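Local coordinates for VP1 (Merkel cell polyomavirus, PDB 4FMG), which forms the pentameric building blocks of the T=7 icosahedral polyomavirus capsid and probably takes part in attachment to host cells, at residues Phe135-Glu140 against Leu251-Ala256. Residues are numbered along the deposited sequence; the frame is centred on the assembly and turned at random.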
ATOM      1  N   PHE C 135     -14.492  12.953   7.652  1.00 12.90           N
ATOM      2  CA  PHE C 135     -15.398  14.057   7.361  1.00 12.10           C
ATOM      3  C   PHE C 135     -16.775  13.489   7.107  1.00 13.96           C
ATOM      4  O   PHE C 135     -16.917  12.304   6.743  1.00 14.11           O
ATOM      5  CB  PHE C 135     -14.912  14.940   6.196  1.00 11.63           C
ATOM      6  CG  PHE C 135     -15.078  14.320   4.831  1.00 10.42           C
ATOM      7  CD1 PHE C 135     -14.123  13.428   4.332  1.00 14.48           C
ATOM      8  CD2 PHE C 135     -16.187  14.629   4.045  1.00  9.80           C
ATOM      9  CE1 PHE C 135     -14.269  12.849   3.067  1.00  8.94           C
ATOM     10  CE2 PHE C 135     -16.352  14.054   2.773  1.00 11.58           C
ATOM     11  CZ  PHE C 135     -15.390  13.168   2.281  1.00 10.67           C
ATOM     12  N   ALA C 136     -17.782  14.326   7.333  1.00 14.96           N
ATOM     13  CA  ALA C 136     -19.171  13.958   7.121  1.00 15.13           C
ATOM     14  C   ALA C 136     -19.972  15.126   6.574  1.00 15.73           C
ATOM     15  O   ALA C 136     -19.783  16.280   6.983  1.00 16.50           O
ATOM     16  CB  ALA C 136     -19.796  13.444   8.414  1.00 14.32           C
ATOM     17  N   ILE C 137     -20.867  14.813   5.644  1.00 15.63           N
ATOM     18  CA  ILE C 137     -21.832  15.775   5.135  1.00 15.95           C
ATOM     19  C   ILE C 137     -23.214  15.197   5.424  1.00 17.64           C
ATOM     20  O   ILE C 137     -23.501  14.033   5.092  1.00 17.03           O
ATOM     21  CB  ILE C 137     -21.654  16.034   3.611  1.00 16.14           C
ATOM     22  CG1 ILE C 137     -20.180  16.314   3.238  1.00 15.32           C
ATOM     23  CG2 ILE C 137     -22.566  17.168   3.137  1.00 16.06           C
ATOM     24  CD1 ILE C 137     -19.550  17.571   3.864  1.00 14.82           C
ATOM     25  N   GLY C 138     -24.063  16.001   6.059  1.00 17.94           N
ATOM     26  CA  GLY C 138     -25.374  15.525   6.511  1.00 18.66           C
ATOM     27  C   GLY C 138     -26.439  16.598   6.547  1.00 19.52           C
ATOM     28  O   GLY C 138     -26.134  17.787   6.648  1.00 19.55           O
ATOM     29  N   GLY C 139     -27.693  16.173   6.449  1.00 20.74           N
ATOM     30  CA  GLY C 139     -28.822  17.095   6.515  1.00 21.96           C
ATOM     31  C   GLY C 139     -29.300  17.328   7.938  1.00 23.16           C
ATOM     32  O   GLY C 139     -30.294  18.027   8.155  1.00 23.25           O
ATOM     33  N   GLU C 140     -28.596  16.714   8.894  1.00 22.94           N
ATOM     34  CA  GLU C 140     -28.838  16.859  10.337  1.00 23.43           C
ATOM     35  C   GLU C 140     -27.543  16.486  11.075  1.00 22.50           C
ATOM     36  O   GLU C 140     -26.592  16.030  10.431  1.00 20.64           O
ATOM     37  CB  GLU C 140     -29.996  15.968  10.790  1.00 24.40           C
ATOM     38  CG  GLU C 140     -29.764  14.475  10.602  1.00 25.84           C
ATOM     39  CD  GLU C 140     -31.070  13.711  10.482  1.00 28.92           C
ATOM     40  OE1 GLU C 140     -31.455  13.042  11.462  1.00 32.53           O
ATOM     41  OE2 GLU C 140     -31.721  13.795   9.419  1.00 28.00           O
ATOM     42  N   LEU C 251     -27.245  22.614   6.734  1.00 21.31           N
ATOM     43  CA  LEU C 251     -26.274  21.625   6.277  1.00 20.35           C
ATOM     44  C   LEU C 251     -25.243  21.385   7.377  1.00 20.20           C
ATOM     45  O   LEU C 251     -24.615  22.324   7.866  1.00 20.89           O
ATOM     46  CB  LEU C 251     -25.578  22.105   4.997  1.00 18.77           C
ATOM     47  CG  LEU C 251     -24.431  21.264   4.408  1.00 18.45           C
ATOM     48  CD1 LEU C 251     -24.938  19.934   3.840  1.00 17.17           C
ATOM     49  CD2 LEU C 251     -23.723  22.049   3.330  1.00 11.71           C
ATOM     50  N   PHE C 252     -25.076  20.130   7.762  1.00 18.42           N
ATOM     51  CA  PHE C 252     -24.160  19.793   8.824  1.00 18.73           C
ATOM     52  C   PHE C 252     -22.897  19.202   8.280  1.00 19.14           C
ATOM     53  O   PHE C 252     -22.919  18.225   7.530  1.00 19.09           O
ATOM     54  CB  PHE C 252     -24.804  18.845   9.823  1.00 21.36           C
ATOM     55  CG  PHE C 252     -25.687  19.534  10.810  1.00 23.56           C
ATOM     56  CD1 PHE C 252     -27.003  19.854  10.480  1.00 24.81           C
ATOM     57  CD2 PHE C 252     -25.197  19.879  12.069  1.00 25.67           C
ATOM     58  CE1 PHE C 252     -27.821  20.493  11.402  1.00 26.69           C
ATOM     59  CE2 PHE C 252     -26.004  20.518  12.993  1.00 22.80           C
ATOM     60  CZ  PHE C 252     -27.316  20.829  12.662  1.00 24.57           C
ATOM     61  N   ILE C 253     -21.792  19.828   8.662  1.00 19.31           N
ATOM     62  CA  ILE C 253     -20.463  19.452   8.219  1.00 18.55           C
ATOM     63  C   ILE C 253     -19.600  19.156   9.439  1.00 18.30           C
ATOM     64  O   ILE C 253     -19.492  19.984  10.350  1.00 18.71           O
ATOM     65  CB  ILE C 253     -19.858  20.568   7.344  1.00 17.97           C
ATOM     66  CG1 ILE C 253     -20.667  20.679   6.046  1.00 20.01           C
ATOM     67  CG2 ILE C 253     -18.396  20.277   7.034  1.00 16.29           C
ATOM     68  CD1 ILE C 253     -20.801  22.075   5.511  1.00 24.33           C
ATOM     69  N   SER C 254     -19.009  17.963   9.445  1.00 17.43           N
ATOM     70  CA  SER C 254     -18.193  17.478  10.546  1.00 16.92           C
ATOM     71  C   SER C 254     -16.881  16.915  10.021  1.00 17.04           C
ATOM     72  O   SER C 254     -16.835  16.387   8.912  1.00 17.21           O
ATOM     73  CB  SER C 254     -18.930  16.369  11.301  1.00 17.32           C
ATOM     74  OG  SER C 254     -20.279  16.716  11.563  1.00 19.09           O
ATOM     75  N   CYS C 255     -15.821  17.004  10.825  1.00 16.69           N
ATOM     76  CA  CYS C 255     -14.538  16.391  10.470  1.00 16.23           C
ATOM     77  C   CYS C 255     -13.603  16.210  11.668  1.00 16.11           C
ATOM     78  O   CYS C 255     -13.882  16.683  12.779  1.00 15.57           O
ATOM     79  CB  CYS C 255     -13.837  17.215   9.383  1.00 15.59           C
ATOM     80  SG  CYS C 255     -13.346  18.858   9.923  1.00 16.69           S
ATOM     81  N   ALA C 256     -12.498  15.510  11.425  1.00 15.38           N
ATOM     82  CA  ALA C 256     -11.394  15.404  12.383  1.00 15.40           C
ATOM     83  C   ALA C 256     -10.160  15.053  11.563  1.00 15.83           C
ATOM     84  O   ALA C 256     -10.231  14.186  10.685  1.00 16.60           O
ATOM     85  CB  ALA C 256     -11.677  14.323  13.421  1.00 13.84           C
TER
HETATM   86  O   HOH W   1     -21.812  16.326   9.349  1.00 15.01           O
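Phe252 lays one face of its ring against the backbone of Glu140, with Phe252 CD1 3.5 Å from Glu140 C. Its CG stands beside the backbone N and anti to the carbonyl carbon (chi1 -81°), which carries the ring to the turn after Gly138. Gly138 O sits near the ring plane, at the edge. The Glu140 side chain leads away from this ring, and its OE2 forms a salt bridge with Lys247 and a hydrogen bond with Asn209. On the other face of the sheet, Ile137 spreads its two branches. Ile137 CG2 reaches Leu251 CD1 at 3.7 Å, the two side chains crossing at a slant. Ile137 CD1 lies 4.0 Å from Ile253 CG1, and these isoleucines run side by side in the same direction. This is the apolar interior of the VP1 jelly-roll beta sandwich, where strand 89-101 packs on Ile137, and strand 11-28 on Leu251 and Ile253. Between the side chains, Phe135 CB meets Cys255 CB at 4.1 Å. The Phe135 ring swings off to stack on Tyr213. The two strands are antiparallel, and four backbone hydrogen bonds join them. Ala136 with Ser254 and Gly138 with Phe252 are the hydrogen-bonded pairs, with Gly138 N to Phe252 O at 2.9 Å. On the Ala136 and Ser254 face, a water lies 2.7 Å from Ser254 OG and donates weak bonds to Ala136 O and Phe252 O.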